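Local structure of oxidoreductase, NAD-binding/iron-sulfur cluster-binding protein (Nitratireductor pacificus pht-3B, 6ZXU) at residues E78-L83 and V355-T360; T85-G90 and I351-P356. The protein is a catabolic reductive dehalogenase carrying cobalamin and two [4Fe-4S] clusters, with which it probably strips halogen from its substrates by reduction. One frame throughout, in Å; residues are numbered along the deposited sequence.

Interaction 1 (E78-L83 and V355-T360)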
loop_
_atom_site.group_PDB
_atom_site.type_symbol
_atom_site.label_atom_id
_atom_site.label_comp_id
_atom_site.label_asym_id
_atom_site.label_seq_id
_atom_site.Cartn_x
_atom_site.Cartn_y
_atom_site.Cartn_z
ATOM N N GLU A 78 6.273 -11.307 -16.502
ATOM C CA GLU A 78 7.355 -10.932 -17.461
ATOM C C GLU A 78 7.044 -9.617 -18.147
ATOM O O GLU A 78 7.906 -8.790 -18.345
ATOM C CB GLU A 78 7.567 -12.021 -18.480
ATOM C CG GLU A 78 8.284 -13.229 -17.888
ATOM C CD GLU A 78 8.483 -14.362 -18.937
ATOM O OE1 GLU A 78 9.585 -15.043 -18.939
ATOM O OE2 GLU A 78 7.573 -14.526 -19.822
ATOM N N GLU A 79 5.794 -9.376 -18.472
ATOM C CA GLU A 79 5.448 -8.127 -19.076
ATOM C C GLU A 79 5.632 -6.950 -18.152
ATOM O O GLU A 79 6.091 -5.907 -18.567
ATOM C CB GLU A 79 3.994 -8.175 -19.568
ATOM C CG GLU A 79 3.662 -6.893 -20.285
ATOM C CD GLU A 79 2.176 -6.757 -20.616
ATOM O OE1 GLU A 79 1.340 -7.453 -19.941
ATOM O OE2 GLU A 79 1.856 -5.923 -21.544
ATOM N N TYR A 80 5.262 -7.091 -16.868
ATOM C CA TYR A 80 5.428 -5.945 -15.947
ATOM C C TYR A 80 6.922 -5.736 -15.639
ATOM O O TYR A 80 7.364 -4.613 -15.477
ATOM C CB TYR A 80 4.570 -6.143 -14.665
ATOM C CG TYR A 80 3.121 -5.764 -14.935
ATOM C CD1 TYR A 80 2.254 -6.672 -15.504
ATOM C CD2 TYR A 80 2.629 -4.537 -14.595
ATOM C CE1 TYR A 80 0.933 -6.347 -15.807
ATOM C CE2 TYR A 80 1.300 -4.183 -14.910
ATOM C CZ TYR A 80 0.492 -5.075 -15.550
ATOM O OH TYR A 80 -0.851 -4.764 -15.853
ATOM N N ALA A 81 7.699 -6.803 -15.572
ATOM C CA ALA A 81 9.169 -6.657 -15.435
ATOM C C ALA A 81 9.754 -5.855 -16.590
ATOM O O ALA A 81 10.607 -5.003 -16.378
ATOM C CB ALA A 81 9.816 -8.055 -15.341
ATOM N N ARG A 82 9.291 -6.113 -17.823
ATOM C CA ARG A 82 9.828 -5.401 -18.963
ATOM C C ARG A 82 9.451 -3.954 -18.880
ATOM O O ARG A 82 10.197 -3.108 -19.266
ATOM C CB ARG A 82 9.326 -6.024 -20.270
ATOM C CG ARG A 82 9.994 -7.371 -20.626
ATOM C CD ARG A 82 9.774 -7.741 -22.096
ATOM N NE ARG A 82 8.341 -7.941 -22.380
ATOM C CZ ARG A 82 7.673 -9.083 -22.194
ATOM N NH1 ARG A 82 8.327 -10.179 -21.765
ATOM N NH2 ARG A 82 6.353 -9.144 -22.449
ATOM N N LEU A 83 8.231 -3.683 -18.431
ATOM C CA LEU A 83 7.814 -2.323 -18.241
ATOM C C LEU A 83 8.713 -1.617 -17.239
ATOM O O LEU A 83 9.149 -0.518 -17.477
ATOM C CB LEU A 83 6.390 -2.301 -17.750
ATOM C CG LEU A 83 5.855 -0.945 -17.394
ATOM C CD1 LEU A 83 5.732 -0.136 -18.670
ATOM C CD2 LEU A 83 4.466 -1.109 -16.693
ATOM N N VAL A 355 -0.918 2.406 -16.458
ATOM C CA VAL A 355 -2.290 2.716 -16.829
ATOM C C VAL A 355 -2.704 2.055 -18.196
ATOM O O VAL A 355 -3.773 1.426 -18.262
ATOM C CB VAL A 355 -2.554 4.192 -16.838
ATOM C CG1 VAL A 355 -3.955 4.459 -17.328
ATOM C CG2 VAL A 355 -2.371 4.765 -15.440
ATOM N N PRO A 356 -1.847 2.073 -19.219
ATOM C CA PRO A 356 -2.286 1.454 -20.487
ATOM C C PRO A 356 -2.452 -0.042 -20.402
ATOM O O PRO A 356 -3.065 -0.620 -21.316
ATOM C CB PRO A 356 -1.125 1.799 -21.454
ATOM C CG PRO A 356 -0.553 3.057 -20.886
ATOM C CD PRO A 356 -0.610 2.843 -19.415
ATOM N N LEU A 357 -1.961 -0.659 -19.313
ATOM C CA LEU A 357 -2.032 -2.099 -19.173
ATOM C C LEU A 357 -3.187 -2.564 -18.333
ATOM O O LEU A 357 -3.269 -3.723 -18.042
ATOM C CB LEU A 357 -0.719 -2.663 -18.613
ATOM C CG LEU A 357 0.589 -2.278 -19.331
ATOM C CD1 LEU A 357 1.725 -3.150 -18.834
ATOM C CD2 LEU A 357 0.479 -2.436 -20.813
ATOM N N GLN A 358 -4.081 -1.646 -17.943
ATOM C CA GLN A 358 -5.149 -1.978 -16.921
ATOM C C GLN A 358 -6.170 -2.993 -17.390
ATOM O O GLN A 358 -6.702 -3.729 -16.599
ATOM C CB GLN A 358 -5.817 -0.709 -16.422
ATOM C CG GLN A 358 -4.868 0.015 -15.489
ATOM C CD GLN A 358 -5.497 1.192 -14.780
ATOM O OE1 GLN A 358 -6.701 1.300 -14.696
ATOM N NE2 GLN A 358 -4.685 2.077 -14.288
ATOM N N GLY A 359 -6.421 -3.096 -18.696
ATOM C CA GLY A 359 -7.223 -4.159 -19.238
ATOM C C GLY A 359 -8.463 -3.752 -20.039
ATOM O O GLY A 359 -8.605 -2.605 -20.408
ATOM N N THR A 360 -9.387 -4.697 -20.195
ATOM C CA THR A 360 -10.444 -4.673 -21.173
ATOM C C THR A 360 -11.810 -4.485 -20.529
ATOM O O THR A 360 -12.046 -4.917 -19.416
ATOM C CB THR A 360 -10.566 -6.046 -21.911
ATOM O OG1 THR A 360 -10.756 -7.142 -20.953
ATOM C CG2 THR A 360 -9.368 -6.298 -22.748
HETATM O O HOH W 1 -1.552 -6.246 -18.429
#

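Interaction 2 (T85-G90 and I351-P356)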
loop_
_atom_site.group_PDB
_atom_site.type_symbol
_atom_site.label_atom_id
_atom_site.label_comp_id
_atom_site.label_asym_id
_atom_site.label_seq_id
_atom_site.Cartn_x
_atom_site.Cartn_y
_atom_site.Cartn_z
ATOM N N THR A 85 11.757 -2.330 -16.318
ATOM C CA THR A 85 13.050 -2.175 -16.954
ATOM C C THR A 85 13.336 -0.847 -17.661
ATOM O O THR A 85 14.437 -0.308 -17.568
ATOM C CB THR A 85 13.268 -3.304 -17.955
ATOM O OG1 THR A 85 13.191 -4.562 -17.271
ATOM C CG2 THR A 85 14.575 -3.158 -18.635
ATOM N N ARG A 86 12.315 -0.241 -18.258
ATOM C CA ARG A 86 12.437 1.076 -18.906
ATOM C C ARG A 86 12.819 2.159 -17.929
ATOM O O ARG A 86 13.247 3.235 -18.323
ATOM C CB ARG A 86 11.091 1.457 -19.597
ATOM C CG ARG A 86 10.605 0.270 -20.446
ATOM C CD ARG A 86 9.580 0.522 -21.522
ATOM N NE ARG A 86 8.457 1.370 -21.135
ATOM C CZ ARG A 86 8.318 2.667 -21.434
ATOM N NH1 ARG A 86 7.200 3.312 -21.054
ATOM N NH2 ARG A 86 9.283 3.328 -22.094
ATOM N N PHE A 87 12.668 1.922 -16.639
ATOM C CA PHE A 87 12.933 2.998 -15.688
ATOM C C PHE A 87 14.153 2.706 -14.745
ATOM O O PHE A 87 14.341 3.411 -13.729
ATOM C CB PHE A 87 11.654 3.279 -14.850
ATOM C CG PHE A 87 10.414 3.442 -15.703
ATOM C CD1 PHE A 87 10.319 4.537 -16.558
ATOM C CD2 PHE A 87 9.437 2.489 -15.732
ATOM C CE1 PHE A 87 9.264 4.666 -17.438
ATOM C CE2 PHE A 87 8.359 2.643 -16.568
ATOM C CZ PHE A 87 8.267 3.724 -17.412
ATOM N N LEU A 88 14.948 1.710 -15.095
ATOM C CA LEU A 88 16.196 1.410 -14.390
ATOM C C LEU A 88 17.250 2.473 -14.650
ATOM O O LEU A 88 18.164 2.695 -13.839
ATOM C CB LEU A 88 16.717 0.061 -14.809
ATOM C CG LEU A 88 15.870 -1.105 -14.505
ATOM C CD1 LEU A 88 16.430 -2.367 -15.130
ATOM C CD2 LEU A 88 15.662 -1.360 -13.016
ATOM N N ASP A 89 17.097 3.232 -15.729
ATOM C CA ASP A 89 17.881 4.476 -15.864
ATOM C C ASP A 89 16.986 5.599 -16.350
ATOM O O ASP A 89 15.843 5.384 -16.706
ATOM C CB ASP A 89 18.984 4.301 -16.881
ATOM C CG ASP A 89 20.294 5.151 -16.525
ATOM O OD1 ASP A 89 20.211 6.211 -15.767
ATOM O OD2 ASP A 89 21.394 4.709 -17.056
ATOM N N GLY A 90 17.485 6.798 -16.266
ATOM C CA GLY A 90 16.686 7.963 -16.537
ATOM C C GLY A 90 17.480 9.252 -16.386
ATOM O O GLY A 90 18.654 9.279 -16.028
ATOM N N ILE A 351 3.893 4.170 -11.968
ATOM C CA ILE A 351 2.482 4.387 -11.757
ATOM C C ILE A 351 1.816 4.833 -13.078
ATOM O O ILE A 351 0.813 4.288 -13.491
ATOM C CB ILE A 351 2.247 5.435 -10.618
ATOM C CG1 ILE A 351 2.560 4.844 -9.279
ATOM C CG2 ILE A 351 0.804 5.890 -10.654
ATOM C CD1 ILE A 351 2.580 5.875 -8.163
ATOM N N GLN A 352 2.361 5.832 -13.719
ATOM C CA GLN A 352 1.713 6.354 -14.934
ATOM C C GLN A 352 1.714 5.370 -16.090
ATOM O O GLN A 352 0.769 5.284 -16.852
ATOM C CB GLN A 352 2.321 7.673 -15.343
ATOM C CG GLN A 352 2.013 8.825 -14.442
ATOM C CD GLN A 352 2.872 10.066 -14.827
ATOM O OE1 GLN A 352 3.945 9.962 -15.492
ATOM N NE2 GLN A 352 2.410 11.257 -14.385
ATOM N N ASN A 353 2.773 4.633 -16.247
ATOM C CA ASN A 353 2.884 3.726 -17.346
ATOM C C ASN A 353 2.276 2.393 -17.167
ATOM O O ASN A 353 2.313 1.580 -18.075
ATOM C CB ASN A 353 4.328 3.618 -17.770
ATOM C CG ASN A 353 4.800 4.926 -18.426
ATOM O OD1 ASN A 353 4.509 5.183 -19.599
ATOM N ND2 ASN A 353 5.463 5.789 -17.654
ATOM N N MET A 354 1.756 2.097 -15.979
ATOM C CA MET A 354 0.919 0.914 -15.810
ATOM C C MET A 354 -0.503 1.139 -16.318
ATOM O O MET A 354 -1.227 0.181 -16.595
ATOM C CB MET A 354 0.912 0.446 -14.348
ATOM C CG MET A 354 2.154 -0.333 -13.939
ATOM S SD MET A 354 2.051 -1.055 -12.272
ATOM C CE MET A 354 2.147 0.402 -11.208
ATOM N N VAL A 355 -0.918 2.406 -16.458
ATOM C CA VAL A 355 -2.290 2.716 -16.829
ATOM C C VAL A 355 -2.704 2.055 -18.196
ATOM O O VAL A 355 -3.773 1.426 -18.262
ATOM C CB VAL A 355 -2.554 4.192 -16.838
ATOM C CG1 VAL A 355 -3.955 4.459 -17.328
ATOM C CG2 VAL A 355 -2.371 4.765 -15.440
ATOM N N PRO A 356 -1.847 2.073 -19.219
ATOM C CA PRO A 356 -2.286 1.454 -20.487
ATOM C C PRO A 356 -2.452 -0.042 -20.402
ATOM O O PRO A 356 -3.065 -0.620 -21.316
ATOM C CB PRO A 356 -1.125 1.799 -21.454
ATOM C CG PRO A 356 -0.553 3.057 -20.886
ATOM C CD PRO A 356 -0.610 2.843 -19.415
#

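Interaction 1 (E78-L83 and V355-T360)
L357 leans out of the short 3-10 turn that begins at V355 and touches E79, Y80 and L83 on the facing helix. Its CD1 methyl lies over one face of the Y80 ring, 4.3 Å from the ring centroid and 22° off the normal, a CH-pi contact shifted toward the rim. The same CD1 meets CD2 of L83 tip to tip at 4.0 Å. The second methyl, CD2 of L357, comes to 3.8 Å from OE2 of E79, because the glutamate has CG anti to its backbone N (chi1 -176°) and continues extended.

At its far end the ring's OH passes L357 CB at 3.5 Å; a water 3.1 Å from that OH can donate to L357 O, also at 3.1 Å. Replacing Y80 by an alanine would probably leave CD1 of L357 without its aromatic face and the water without a phenolic partner.

Y80 also packs on M354 of helix 342-354 and V462 of helix 445-469, while Q358 and T360 make backbone hydrogen bonds to S476 and A474; the loop that carries L357 thus lies between helix 74-85 and strand 474-477, an outermost strand of its antiparallel sheet.

Interaction 2 (T85-G90 and I351-P356)
F87 overlaps the amide of N353 with the far end of its ring: CZ lies 3.5 Å from ND2 of N353 and 3.8 Å from CG of the same asparagine. Ring and amide are inclined at 32° to each other, an oblique meeting in which the aromatic tip leans against the flat group. The rotation of that amide is set within its own helix, where ND2 of N353 donates to the carbonyl O of P349, one turn earlier. With the nitrogen so engaged, OD1 is presented to R86. NH1 of R86 stops 3.6 Å from OD1 of N353, too far for a hydrogen bond, although the oxygen lies at the guanidinium edge and in its plane. Guanidinium and amide planes stand 89° apart, so the amide is turned edgewise to the guanidinium plane rather than stacked on it. The arginine chain is bent at chi3 (-45°), which folds its head back toward the asparagine instead of letting it run straight outward.

R86 and F87 are the two central residues of a type I beta turn from T85 to L88, closed by L88 N donating to T85 O, which follows on from helix 74-85. Within it R86 CB sits 4.1 Å above the centre of the F87 ring, backing the aromatic from its own segment. R188 of helix 168-190 donates to both F87 O and L88 O, and L88 pairs through its backbone with G196 of strand 194-198, an outermost strand of the first four-stranded antiparallel sheet. Across the contact, helix 342-354 is seated differently: I351 and M354 pack on helix 445-469, and L83 of helix 74-85 also touches N353, while R86 remains exposed at the protein surface.

In the fold
The two contacts are neighbours, their centres 10 Å apart. Helix 74-85 supplies interaction 1 and then runs into the turn used by interaction 2; on the other side the order is reversed, since helix 342-354 serves interaction 2 before the chain passes through the shared V355 and P356 to interaction 1. They join directly where L83 CD2 packs on M354 CG at 3.7 Å. Two antiparallel sheets with the same 1-2-4-3 strand order, consistent with two related halves, lie between and after these segments. Together the contacts fasten an early helix to one more than 250 residues later, at a distance from the cobalamin and cluster sites.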